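Local atomic coordinates of MaoC family protein (Mycobacterium tuberculosis H37Rv, PDB entry 3KHP), a protein that probably dehydrates (3R)-3-hydroxyacyl thioesters to trans-2-enoyl thioesters, as other double hot dog hydratases of the MaoC family do. Residues T122-I127 and V138-R143; C82-A87 and T156-V161; S272-R277 and R286-G291; R260-V265 and A297-D302. All coordinates share one frame; numbering follows the deposited sequence.

Contact 1: T122-I127 and V138-R143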
loop_
_atom_site.group_PDB
_atom_site.type_symbol
_atom_site.label_atom_id
_atom_site.label_comp_id
_atom_site.label_asym_id
_atom_site.label_seq_id
_atom_site.Cartn_x
_atom_site.Cartn_y
_atom_site.Cartn_z
ATOM N N THR A 122 -17.900 -14.073 13.736
ATOM C CA THR A 122 -16.800 -14.904 14.203
ATOM C C THR A 122 -17.159 -15.747 15.439
ATOM O O THR A 122 -18.189 -15.551 16.106
ATOM C CB THR A 122 -15.565 -14.057 14.547
ATOM O OG1 THR A 122 -15.822 -13.320 15.737
ATOM C CG2 THR A 122 -15.235 -13.094 13.422
ATOM N N GLU A 123 -16.269 -16.672 15.757
ATOM C CA GLU A 123 -16.582 -17.683 16.731
ATOM C C GLU A 123 -15.358 -18.333 17.342
ATOM O O GLU A 123 -14.374 -18.612 16.664
ATOM C CB GLU A 123 -17.384 -18.761 16.034
ATOM C CG GLU A 123 -17.865 -19.837 16.977
ATOM C CD GLU A 123 -18.633 -20.924 16.263
ATOM O OE1 GLU A 123 -18.904 -20.790 15.012
ATOM O OE2 GLU A 123 -18.943 -21.905 16.977
ATOM N N VAL A 124 -15.449 -18.618 18.622
ATOM C CA VAL A 124 -14.425 -19.401 19.282
ATOM C C VAL A 124 -14.676 -20.848 18.917
ATOM O O VAL A 124 -15.625 -21.456 19.394
ATOM C CB VAL A 124 -14.467 -19.210 20.817
ATOM C CG1 VAL A 124 -13.329 -19.958 21.468
ATOM C CG2 VAL A 124 -14.440 -17.744 21.153
ATOM N N ALA A 125 -13.848 -21.380 18.029
ATOM C CA ALA A 125 -14.050 -22.712 17.509
ATOM C C ALA A 125 -13.582 -23.734 18.502
ATOM O O ALA A 125 -14.188 -24.782 18.630
ATOM C CB ALA A 125 -13.302 -22.926 16.186
ATOM N N ASP A 126 -12.471 -23.453 19.158
ATOM C CA ASP A 126 -11.868 -24.436 20.037
ATOM C C ASP A 126 -10.893 -23.756 20.966
ATOM O O ASP A 126 -10.329 -22.690 20.636
ATOM C CB ASP A 126 -11.182 -25.562 19.256
ATOM C CG ASP A 126 -11.015 -26.846 20.083
ATOM O OD1 ASP A 126 -11.644 -26.953 21.161
ATOM O OD2 ASP A 126 -10.261 -27.767 19.668
ATOM N N ILE A 127 -10.782 -24.347 22.161
ATOM C CA ILE A 127 -9.789 -23.974 23.159
ATOM C C ILE A 127 -9.158 -25.249 23.719
ATOM O O ILE A 127 -9.862 -26.170 24.150
ATOM C CB ILE A 127 -10.366 -23.113 24.289
ATOM C CG1 ILE A 127 -11.088 -21.891 23.734
ATOM C CG2 ILE A 127 -9.256 -22.643 25.183
ATOM C CD1 ILE A 127 -11.304 -20.815 24.757
ATOM N N VAL A 138 -5.865 -21.474 20.967
ATOM C CA VAL A 138 -7.155 -20.861 20.734
ATOM C C VAL A 138 -7.460 -20.845 19.224
ATOM O O VAL A 138 -6.606 -20.450 18.432
ATOM C CB VAL A 138 -7.162 -19.468 21.249
ATOM C CG1 VAL A 138 -8.499 -18.822 20.970
ATOM C CG2 VAL A 138 -6.897 -19.483 22.705
ATOM N N VAL A 139 -8.660 -21.290 18.840
ATOM C CA VAL A 139 -9.057 -21.356 17.431
ATOM C C VAL A 139 -10.273 -20.489 17.170
ATOM O O VAL A 139 -11.323 -20.675 17.764
ATOM C CB VAL A 139 -9.278 -22.803 16.946
ATOM C CG1 VAL A 139 -9.527 -22.843 15.420
ATOM C CG2 VAL A 139 -8.079 -23.622 17.267
ATOM N N LEU A 140 -10.093 -19.514 16.289
ATOM C CA LEU A 140 -11.126 -18.555 15.950
ATOM C C LEU A 140 -11.553 -18.782 14.494
ATOM O O LEU A 140 -10.732 -19.063 13.651
ATOM C CB LEU A 140 -10.625 -17.133 16.193
ATOM C CG LEU A 140 -9.914 -16.907 17.540
ATOM C CD1 LEU A 140 -9.318 -15.500 17.618
ATOM C CD2 LEU A 140 -10.857 -17.159 18.714
ATOM N N ARG A 141 -12.844 -18.697 14.215
ATOM C CA ARG A 141 -13.351 -19.060 12.918
ATOM C C ARG A 141 -14.192 -17.938 12.453
ATOM O O ARG A 141 -15.031 -17.492 13.202
ATOM C CB ARG A 141 -14.229 -20.311 12.968
ATOM C CG ARG A 141 -14.841 -20.655 11.596
ATOM C CD ARG A 141 -16.058 -21.539 11.673
ATOM N NE ARG A 141 -15.728 -22.891 12.073
ATOM C CZ ARG A 141 -16.273 -23.549 13.099
ATOM N NH1 ARG A 141 -17.207 -23.006 13.875
ATOM N NH2 ARG A 141 -15.862 -24.783 13.345
ATOM N N GLY A 142 -13.982 -17.492 11.212
ATOM C CA GLY A 142 -14.761 -16.399 10.646
ATOM C C GLY A 142 -15.607 -16.875 9.481
ATOM O O GLY A 142 -15.182 -17.688 8.725
ATOM N N ARG A 143 -16.791 -16.331 9.337
ATOM C CA ARG A 143 -17.690 -16.679 8.263
ATOM C C ARG A 143 -18.204 -15.399 7.676
ATOM O O ARG A 143 -18.806 -14.602 8.411
ATOM C CB ARG A 143 -18.905 -17.479 8.758
ATOM C CG ARG A 143 -18.671 -18.935 8.956
ATOM C CD ARG A 143 -19.937 -19.624 9.655
ATOM N NE ARG A 143 -21.102 -19.580 8.776
ATOM C CZ ARG A 143 -21.293 -20.409 7.764
ATOM N NH1 ARG A 143 -20.416 -21.366 7.515
ATOM N NH2 ARG A 143 -22.364 -20.277 6.988
#

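Contact 2: C82-A87 and T156-V161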
loop_
_atom_site.group_PDB
_atom_site.type_symbol
_atom_site.label_atom_id
_atom_site.label_comp_id
_atom_site.label_asym_id
_atom_site.label_seq_id
_atom_site.Cartn_x
_atom_site.Cartn_y
_atom_site.Cartn_z
ATOM N N CYS A 82 -12.666 -10.920 5.900
ATOM C CA CYS A 82 -13.387 -11.924 6.697
ATOM C C CYS A 82 -12.570 -12.413 7.880
ATOM O O CYS A 82 -12.421 -13.617 8.054
ATOM C CB CYS A 82 -13.775 -13.122 5.823
ATOM S SG CYS A 82 -15.013 -14.257 6.583
ATOM N N PRO A 83 -12.040 -11.487 8.695
ATOM C CA PRO A 83 -11.121 -11.870 9.755
ATOM C C PRO A 83 -11.839 -12.573 10.914
ATOM O O PRO A 83 -12.860 -12.096 11.358
ATOM C CB PRO A 83 -10.546 -10.524 10.228
ATOM C CG PRO A 83 -11.547 -9.545 9.904
ATOM C CD PRO A 83 -12.378 -10.058 8.765
ATOM N N ALA A 84 -11.304 -13.694 11.375
ATOM C CA ALA A 84 -11.851 -14.403 12.525
ATOM C C ALA A 84 -11.499 -13.686 13.845
ATOM O O ALA A 84 -11.910 -14.119 14.919
ATOM C CB ALA A 84 -11.355 -15.867 12.541
ATOM N N PHE A 85 -10.801 -12.567 13.754
ATOM C CA PHE A 85 -10.184 -11.960 14.916
ATOM C C PHE A 85 -11.114 -11.525 16.054
ATOM O O PHE A 85 -10.788 -11.752 17.204
ATOM C CB PHE A 85 -9.300 -10.787 14.487
ATOM C CG PHE A 85 -8.005 -11.206 13.816
ATOM C CD1 PHE A 85 -7.412 -12.446 14.079
ATOM C CD2 PHE A 85 -7.364 -10.341 12.935
ATOM C CE1 PHE A 85 -6.193 -12.816 13.479
ATOM C CE2 PHE A 85 -6.154 -10.704 12.315
ATOM C CZ PHE A 85 -5.565 -11.951 12.598
ATOM N N GLY A 86 -12.246 -10.904 15.730
ATOM C CA GLY A 86 -13.199 -10.436 16.725
ATOM C C GLY A 86 -13.548 -11.421 17.838
ATOM O O GLY A 86 -13.813 -11.011 18.963
ATOM N N ALA A 87 -13.516 -12.719 17.540
ATOM C CA ALA A 87 -13.918 -13.739 18.503
ATOM C C ALA A 87 -12.953 -13.889 19.689
ATOM O O ALA A 87 -13.337 -14.434 20.723
ATOM C CB ALA A 87 -14.099 -15.079 17.805
ATOM N N THR A 156 -12.736 -18.313 7.448
ATOM C CA THR A 156 -11.365 -18.220 7.882
ATOM C C THR A 156 -11.159 -18.979 9.175
ATOM O O THR A 156 -12.069 -19.109 9.997
ATOM C CB THR A 156 -10.937 -16.748 8.034
ATOM O OG1 THR A 156 -11.841 -16.057 8.904
ATOM C CG2 THR A 156 -10.968 -16.054 6.697
ATOM N N LEU A 157 -9.951 -19.469 9.366
ATOM C CA LEU A 157 -9.613 -20.129 10.591
ATOM C C LEU A 157 -8.250 -19.636 11.077
ATOM O O LEU A 157 -7.241 -19.828 10.416
ATOM C CB LEU A 157 -9.629 -21.647 10.386
ATOM C CG LEU A 157 -9.617 -22.477 11.667
ATOM C CD1 LEU A 157 -11.014 -22.416 12.313
ATOM C CD2 LEU A 157 -9.150 -23.968 11.409
ATOM N N THR A 158 -8.231 -19.034 12.253
ATOM C CA THR A 158 -7.011 -18.550 12.852
ATOM C C THR A 158 -6.750 -19.349 14.126
ATOM O O THR A 158 -7.562 -19.348 15.048
ATOM C CB THR A 158 -7.143 -17.059 13.140
ATOM O OG1 THR A 158 -7.468 -16.398 11.917
ATOM C CG2 THR A 158 -5.879 -16.469 13.748
ATOM N N THR A 159 -5.624 -20.053 14.135
ATOM C CA THR A 159 -5.172 -20.858 15.252
ATOM C C THR A 159 -4.024 -20.136 15.956
ATOM O O THR A 159 -2.993 -19.861 15.346
ATOM C CB THR A 159 -4.701 -22.200 14.757
ATOM O OG1 THR A 159 -5.796 -22.870 14.094
ATOM C CG2 THR A 159 -4.187 -23.067 15.908
ATOM N N LEU A 160 -4.235 -19.802 17.225
ATOM C CA LEU A 160 -3.276 -19.054 18.029
ATOM C C LEU A 160 -2.603 -19.935 19.077
ATOM O O LEU A 160 -3.255 -20.728 19.761
ATOM C CB LEU A 160 -3.977 -17.905 18.703
ATOM C CG LEU A 160 -4.701 -16.964 17.752
ATOM C CD1 LEU A 160 -5.668 -16.093 18.536
ATOM C CD2 LEU A 160 -3.693 -16.123 16.953
ATOM N N VAL A 161 -1.289 -19.848 19.166
ATOM C CA VAL A 161 -0.575 -20.567 20.205
ATOM C C VAL A 161 -0.175 -19.564 21.261
ATOM O O VAL A 161 0.525 -18.569 20.970
ATOM C CB VAL A 161 0.650 -21.295 19.674
ATOM C CG1 VAL A 161 1.394 -21.971 20.832
ATOM C CG2 VAL A 161 0.251 -22.333 18.562
HETATM O O HOH W 1 -8.741 -15.050 10.271
#

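Contact 3: S272-R277 and R286-G291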
loop_
_atom_site.group_PDB
_atom_site.type_symbol
_atom_site.label_atom_id
_atom_site.label_comp_id
_atom_site.label_asym_id
_atom_site.label_seq_id
_atom_site.Cartn_x
_atom_site.Cartn_y
_atom_site.Cartn_z
ATOM N N SER A 272 10.625 -18.847 -1.165
ATOM C CA SER A 272 10.480 -20.047 -2.028
ATOM C C SER A 272 9.371 -20.965 -1.598
ATOM O O SER A 272 9.517 -21.660 -0.605
ATOM C CB SER A 272 11.721 -20.945 -1.966
ATOM O OG SER A 272 12.770 -20.415 -2.693
ATOM N N THR A 273 8.313 -21.047 -2.384
ATOM C CA THR A 273 7.214 -21.920 -2.086
ATOM C C THR A 273 7.342 -23.239 -2.860
ATOM O O THR A 273 7.277 -23.262 -4.082
ATOM C CB THR A 273 5.933 -21.239 -2.375
ATOM O OG1 THR A 273 5.892 -20.065 -1.585
ATOM C CG2 THR A 273 4.775 -22.103 -1.990
ATOM N N VAL A 274 7.557 -24.314 -2.114
ATOM C CA VAL A 274 7.742 -25.646 -2.656
ATOM C C VAL A 274 6.457 -26.426 -2.549
ATOM O O VAL A 274 5.852 -26.508 -1.495
ATOM C CB VAL A 274 8.896 -26.424 -1.958
ATOM C CG1 VAL A 274 10.206 -25.958 -2.508
ATOM C CG2 VAL A 274 8.858 -26.283 -0.431
ATOM N N ILE A 275 6.041 -26.987 -3.669
ATOM C CA ILE A 275 4.711 -27.510 -3.800
ATOM C C ILE A 275 4.786 -28.975 -4.254
ATOM O O ILE A 275 5.697 -29.354 -4.993
ATOM C CB ILE A 275 3.923 -26.688 -4.820
ATOM C CG1 ILE A 275 3.935 -25.190 -4.439
ATOM C CG2 ILE A 275 2.498 -27.220 -4.949
ATOM C CD1 ILE A 275 3.329 -24.269 -5.506
ATOM N N TRP A 276 3.825 -29.780 -3.799
ATOM C CA TRP A 276 3.702 -31.175 -4.190
ATOM C C TRP A 276 2.265 -31.409 -4.525
ATOM O O TRP A 276 1.405 -31.245 -3.637
ATOM C CB TRP A 276 4.045 -32.119 -3.027
ATOM C CG TRP A 276 5.468 -32.192 -2.640
ATOM C CD1 TRP A 276 6.363 -33.146 -3.010
ATOM C CD2 TRP A 276 6.171 -31.301 -1.776
ATOM N NE1 TRP A 276 7.591 -32.898 -2.441
ATOM C CE2 TRP A 276 7.496 -31.766 -1.680
ATOM C CE3 TRP A 276 5.815 -30.153 -1.077
ATOM C CZ2 TRP A 276 8.453 -31.119 -0.922
ATOM C CZ3 TRP A 276 6.775 -29.523 -0.317
ATOM C CH2 TRP A 276 8.067 -30.002 -0.243
ATOM N N ARG A 277 1.986 -31.784 -5.778
ATOM C CA ARG A 277 0.643 -32.214 -6.165
ATOM C C ARG A 277 0.403 -33.609 -5.602
ATOM O O ARG A 277 1.185 -34.526 -5.823
ATOM C CB ARG A 277 0.476 -32.217 -7.690
ATOM C CG ARG A 277 0.396 -30.826 -8.282
ATOM C CD ARG A 277 0.356 -30.863 -9.790
ATOM N NE ARG A 277 0.095 -29.541 -10.354
ATOM C CZ ARG A 277 1.042 -28.671 -10.684
ATOM N NH1 ARG A 277 2.327 -28.973 -10.513
ATOM N NH2 ARG A 277 0.703 -27.496 -11.195
ATOM N N ARG A 286 5.390 -25.964 1.418
ATOM C CA ARG A 286 6.074 -25.141 2.389
ATOM C C ARG A 286 6.566 -23.900 1.706
ATOM O O ARG A 286 6.783 -23.895 0.498
ATOM C CB ARG A 286 7.287 -25.844 2.967
ATOM C CG ARG A 286 6.971 -27.048 3.768
ATOM C CD ARG A 286 8.204 -27.524 4.575
ATOM N NE ARG A 286 8.845 -28.645 3.922
ATOM C CZ ARG A 286 8.616 -29.933 4.189
ATOM N NH1 ARG A 286 7.760 -30.317 5.130
ATOM N NH2 ARG A 286 9.266 -30.848 3.494
ATOM N N THR A 287 6.785 -22.863 2.510
ATOM C CA THR A 287 7.540 -21.698 2.071
ATOM C C THR A 287 8.797 -21.569 2.920
ATOM O O THR A 287 8.727 -21.761 4.110
ATOM C CB THR A 287 6.664 -20.479 2.144
ATOM O OG1 THR A 287 5.480 -20.744 1.375
ATOM C CG2 THR A 287 7.377 -19.269 1.593
ATOM N N GLU A 288 9.925 -21.251 2.295
ATOM C CA GLU A 288 11.217 -21.183 2.957
ATOM C C GLU A 288 11.997 -19.999 2.448
ATOM O O GLU A 288 11.717 -19.490 1.377
ATOM C CB GLU A 288 12.095 -22.418 2.643
ATOM C CG GLU A 288 11.385 -23.738 2.488
ATOM C CD GLU A 288 12.269 -24.900 1.924
ATOM O OE1 GLU A 288 13.136 -24.698 1.028
ATOM O OE2 GLU A 288 12.039 -26.035 2.396
ATOM N N VAL A 289 13.043 -19.641 3.161
ATOM C CA VAL A 289 13.999 -18.664 2.697
ATOM C C VAL A 289 15.330 -19.369 2.563
ATOM O O VAL A 289 15.875 -19.832 3.568
ATOM C CB VAL A 289 14.179 -17.535 3.686
ATOM C CG1 VAL A 289 15.277 -16.581 3.204
ATOM C CG2 VAL A 289 12.858 -16.850 3.921
ATOM N N ALA A 290 15.830 -19.477 1.333
ATOM C CA ALA A 290 17.102 -20.155 1.054
ATOM C C ALA A 290 18.180 -19.549 1.934
ATOM O O ALA A 290 18.241 -18.323 2.075
ATOM C CB ALA A 290 17.481 -20.016 -0.446
ATOM N N GLY A 291 19.024 -20.392 2.528
ATOM C CA GLY A 291 20.046 -19.927 3.506
ATOM C C GLY A 291 21.268 -19.244 2.889
ATOM O O GLY A 291 21.516 -19.377 1.686
#

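Contact 4: R260-V265 and A297-D302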
loop_
_atom_site.group_PDB
_atom_site.type_symbol
_atom_site.label_atom_id
_atom_site.label_comp_id
_atom_site.label_asym_id
_atom_site.label_seq_id
_atom_site.Cartn_x
_atom_site.Cartn_y
_atom_site.Cartn_z
ATOM N N ARG A 260 0.976 -23.229 8.663
ATOM C CA ARG A 260 1.511 -22.949 9.987
ATOM C C ARG A 260 2.718 -22.005 9.925
ATOM O O ARG A 260 3.627 -22.240 9.162
ATOM C CB ARG A 260 1.928 -24.256 10.656
ATOM C CG ARG A 260 2.362 -24.102 12.125
ATOM C CD ARG A 260 2.240 -25.441 12.891
ATOM N NE ARG A 260 3.044 -26.498 12.298
ATOM C CZ ARG A 260 4.335 -26.733 12.552
ATOM N NH1 ARG A 260 5.020 -25.975 13.390
ATOM N NH2 ARG A 260 4.948 -27.750 11.960
ATOM N N PHE A 261 2.713 -20.946 10.736
ATOM C CA PHE A 261 3.800 -19.983 10.777
ATOM C C PHE A 261 4.908 -20.431 11.701
ATOM O O PHE A 261 4.714 -20.446 12.914
ATOM C CB PHE A 261 3.274 -18.622 11.235
ATOM C CG PHE A 261 2.204 -18.085 10.352
ATOM C CD1 PHE A 261 2.529 -17.346 9.231
ATOM C CD2 PHE A 261 0.886 -18.359 10.608
ATOM C CE1 PHE A 261 1.559 -16.870 8.412
ATOM C CE2 PHE A 261 -0.105 -17.876 9.790
ATOM C CZ PHE A 261 0.227 -17.139 8.682
ATOM N N THR A 262 6.079 -20.767 11.143
ATOM C CA THR A 262 7.121 -21.416 11.929
ATOM C C THR A 262 8.225 -20.476 12.358
ATOM O O THR A 262 8.728 -20.565 13.476
ATOM C CB THR A 262 7.761 -22.606 11.170
ATOM O OG1 THR A 262 7.994 -22.267 9.784
ATOM C CG2 THR A 262 6.873 -23.877 11.283
ATOM N N LYS A 263 8.643 -19.606 11.445
ATOM C CA LYS A 263 9.693 -18.639 11.714
ATOM C C LYS A 263 9.442 -17.302 11.022
ATOM O O LYS A 263 8.703 -17.210 10.048
ATOM C CB LYS A 263 11.026 -19.199 11.291
ATOM C CG LYS A 263 11.462 -20.368 12.137
ATOM C CD LYS A 263 12.882 -20.732 11.824
ATOM C CE LYS A 263 13.405 -21.839 12.753
ATOM N NZ LYS A 263 14.783 -22.247 12.261
ATOM N N PRO A 264 10.017 -16.236 11.570
ATOM C CA PRO A 264 9.766 -14.928 10.999
ATOM C C PRO A 264 10.488 -14.695 9.679
ATOM O O PRO A 264 11.479 -15.358 9.383
ATOM C CB PRO A 264 10.271 -13.957 12.076
ATOM C CG PRO A 264 10.844 -14.781 13.151
ATOM C CD PRO A 264 10.914 -16.182 12.738
ATOM N N VAL A 265 9.974 -13.737 8.917
ATOM C CA VAL A 265 10.582 -13.311 7.666
ATOM C C VAL A 265 10.996 -11.864 7.783
ATOM O O VAL A 265 10.309 -11.045 8.437
ATOM C CB VAL A 265 9.582 -13.477 6.488
ATOM C CG1 VAL A 265 10.089 -12.759 5.236
ATOM C CG2 VAL A 265 9.329 -14.952 6.214
ATOM N N ALA A 297 18.089 -24.055 4.459
ATOM C CA ALA A 297 16.898 -23.233 4.289
ATOM C C ALA A 297 16.137 -23.093 5.603
ATOM O O ALA A 297 16.100 -24.021 6.385
ATOM C CB ALA A 297 15.976 -23.841 3.213
ATOM N N ARG A 298 15.531 -21.935 5.821
ATOM C CA ARG A 298 14.715 -21.668 6.994
ATOM C C ARG A 298 13.277 -21.878 6.540
ATOM O O ARG A 298 12.812 -21.200 5.610
ATOM C CB ARG A 298 14.941 -20.209 7.447
ATOM C CG ARG A 298 14.272 -19.812 8.720
ATOM C CD ARG A 298 13.924 -18.317 8.823
ATOM N NE ARG A 298 14.994 -17.538 8.278
ATOM C CZ ARG A 298 14.896 -16.311 7.781
ATOM N NH1 ARG A 298 13.773 -15.619 7.811
ATOM N NH2 ARG A 298 15.979 -15.762 7.277
ATOM N N VAL A 299 12.565 -22.824 7.148
ATOM C CA VAL A 299 11.176 -22.995 6.786
ATOM C C VAL A 299 10.388 -21.909 7.490
ATOM O O VAL A 299 10.535 -21.750 8.696
ATOM C CB VAL A 299 10.672 -24.362 7.182
ATOM C CG1 VAL A 299 9.222 -24.460 6.883
ATOM C CG2 VAL A 299 11.456 -25.444 6.442
ATOM N N VAL A 300 9.584 -21.140 6.769
ATOM C CA VAL A 300 8.773 -20.076 7.423
ATOM C C VAL A 300 7.291 -20.350 7.419
ATOM O O VAL A 300 6.581 -19.864 8.294
ATOM C CB VAL A 300 9.089 -18.685 6.848
ATOM C CG1 VAL A 300 10.532 -18.355 7.097
ATOM C CG2 VAL A 300 8.791 -18.596 5.345
ATOM N N LEU A 301 6.810 -21.113 6.429
ATOM C CA LEU A 301 5.445 -21.667 6.419
ATOM C C LEU A 301 5.565 -23.159 6.226
ATOM O O LEU A 301 6.245 -23.625 5.304
ATOM C CB LEU A 301 4.559 -21.143 5.282
ATOM C CG LEU A 301 4.245 -19.654 5.171
ATOM C CD1 LEU A 301 3.382 -19.418 3.909
ATOM C CD2 LEU A 301 3.553 -19.115 6.455
ATOM N N ASP A 302 4.890 -23.903 7.083
ATOM C CA ASP A 302 4.968 -25.336 7.079
ATOM C C ASP A 302 3.545 -25.842 7.066
ATOM O O ASP A 302 2.588 -25.073 7.239
ATOM C CB ASP A 302 5.729 -25.844 8.308
ATOM C CG ASP A 302 6.487 -27.176 8.053
ATOM O OD1 ASP A 302 6.093 -27.945 7.168
ATOM O OD2 ASP A 302 7.460 -27.476 8.780
HETATM O O HOH W 2 6.199 -16.967 9.151
HETATM O O HOH W 3 13.172 -24.013 9.887
#

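Contact 1: T122-I127 and V138-R143
A beta-hairpin contact pairs Glu123 with Arg141 and Ala125 with Val139, where the neighbouring antiparallel strands 116-129 and 136-145 of the N-terminal half run together and a bulge interrupts them. Glu123 and Arg141 form a hydrogen-bonded pair: Arg141 N reaches Glu123 O at 2.9 Å, while the return bond from Glu123 N to Arg141 O is weak. Their side chains then run side by side off the same face of the sheet. Glu123 is extended, with CG anti to the backbone N (chi1 -176°), and this carries its carboxylate out to the guanidinium of Arg141, whose chain bends at chi3. Glu123 OE1 meets Arg141 NH1 at the edge of the guanidinium, 3.0 Å away, in a salt bridge whose hydrogen bond is weak; the two planes stand 72° apart. The methyl of Ala125 lies over one guanidinium face, offset toward its rim. Ala125 CB also touches Val139 CG1 at 3.9 Å, so one methyl meets both an apolar and a charged neighbour. On the other face, Val124 and Leu140 meet loosely through CG2 and CD2 and turn inward, toward Val91 and Ala88. The shift in register comes at Val139: its carbonyl oxygen takes Ala125 N at 2.6 Å and, more weakly, Asp126 N at 3.3 Å. Regular pairing resumes with Val139 N bonded to Asp126 O at 2.8 Å. Two consecutive residues facing one on the partner strand, with Ala125 in a helical backbone conformation, make this a classic beta bulge within a hot dog sheet.

Contact 2: C82-A87 and T156-V161
Thr156 meets the turn that follows helix 78-81 with nearly its whole side chain, and can be followed outward from the strand. Thr156 CB points at the turn and lies 3.5 Å from Cys82 O. From there OG1 sits between the backbone N and the carbonyl carbon (chi1 55°), which brings it to the same oxygen: Thr156 OG1 donates to Cys82 O at 2.6 Å, nearly along the C=O axis. OG1 also lies beside the CB of Ala84, but its approach to Ala84 N has too poor an angle for a bond. The other branch, Thr156 CG2, comes within 3.1 Å of Cys82 O and faces Cys82 CB at 4.2 Å.

Two residues further along strand 152-162, Thr158 reaches the same turn through water. Thr158 OG1 accepts from water 1 at 2.5 Å, and that water in turn accepts from Ala84 N at 3.1 Å. The hydroxyl has a second partner in Gln104, on strand 103-108. Thr158 CG2, placed anti to the backbone N, touches Phe85 CE1 at 3.7 Å. It approaches at the ring edge, and the two side chains cross at about a right angle. Pro96 and Ala97 also pack against Phe85, and Leu140 of strand 136-145 against Ala84.

The contact thus lays the segment after the short helix against the face of the sheet that carries Thr156 and Thr158. Two threonines meet the polar backbone of this buried turn: Cys82 O is satisfied directly by a hydroxyl, whereas Ala84 N is satisfied through a water that links it to the strand.

Contact 3: S272-R277 and R286-G291
Ser272 and Glu288 begin a ladder of four backbone hydrogen bonds in the antiparallel hairpin of strands 271-279 and 282-289, part of the C-terminal, MaoC-like hot dog. Ser272 N donates to Glu288 O at 2.8 Å, and the return bond runs from Glu288 N to Ser272 O. Two residues along, Val274 N gives to Arg286 O at 2.8 Å, while Arg286 N reaches Val274 O. Between these two hydrogen-bonded pairs lies the non-hydrogen-bonded pair Thr273 and Thr287, whose alpha carbons come within 4.2 Å. In each threonine OG1 is anti to the carbonyl carbon, which turns the two hydroxyls toward each other on the face packed against helix 231-245. Thr287 OG1 donates to Thr273 OG1 at 3.1 Å, and Ala238 of the helix lies against both residues. CA-H...O contacts from Thr287 CA to Ser272 O and from Thr273 CA to Arg286 O give these two carbonyls a further, weaker partner.

Several polar ends on the other face are met from outside the hairpin. Ser272 OG is bonded to Asp191, and Trp276 NE1 to Arg184 O, while Glu288 OE1 faces Arg189 in a long, weak ion pair. Phe181 serves both long side chains, taking the Arg286 guanidinium in a cation-pi contact and the Trp276 ring edge-to-face. Val274 CG2 approaches Arg286 CB at 3.8 Å, and further out the indole and the guanidinium meet obliquely with their planes 70° apart, Trp276 CH2 lying 4.0 Å from Arg286 NH2.

Contact 4: R260-V265 and A297-D302
Thr262 leaves the strand and sends its hydroxyl to a carbonyl from well above that carbonyl's plane: OG1 donates to Val299 O at 2.8 Å, with a C=O...O angle of only 104°. Because OG1 occupies the position between backbone N and carbonyl carbon (chi1 42°), CG2 is directed to Asp302 CB instead. Thr262 N is bonded to Val300 O at 3.0 Å. Two residues earlier, Arg260 and Asp302 form a regular hydrogen-bonded pair. Their side chains run the same way, Asp302 CB lying over one guanidinium face, but OD2 is well out of its plane, so no N-H points at it and the charges are merely near; Arg260 NE makes its salt bridge with Asp303.

This is where strands 254-261 and 298-308 of the C-terminal hot dog sheet part, next to a classic beta bulge in which Val300 and Leu301 both face Thr287. On the side covered by helix 231-245, Leu301 CD2 packs against Phe261 CD1 at 3.4 Å, the side chains lying alongside each other. Beyond the strand end, water 2 donates to Lys263 O and Val300 O. The Val265 and Val300 side chains cross at about a right angle, Val265 CG2 lying 3.7 Å from Val300 CG1. Lys263 CD rests on Arg298 CG, and the arginine, bent at chi3, curls round until NH1 reaches Pro264 O at 2.8 Å, while NH2 forms a salt bridge with Glu269.

All four contacts reach one antiparallel sheet, contacts 1 and 2 in its N-terminal half, the latter through strand 152-162, and contacts 3 and 4 in its C-terminal half. Contact 1 is nested in the chain loop closed by contact 2, and contact 3 in that closed by contact 4. Each pair shares a seam: Val138 O lies 2.7 Å from Leu160 N between contacts 1 and 2, and Thr287 O lies 2.9 Å from Val300 N between contacts 3 and 4. The centres of contacts 1 and 2 are about 6 Å apart. Contacts 3 and 4 have centres about 10 Å apart. Strand 103-108 joins the halves, and contacts 2 and 4 come within about 6 Å at their nearest atoms.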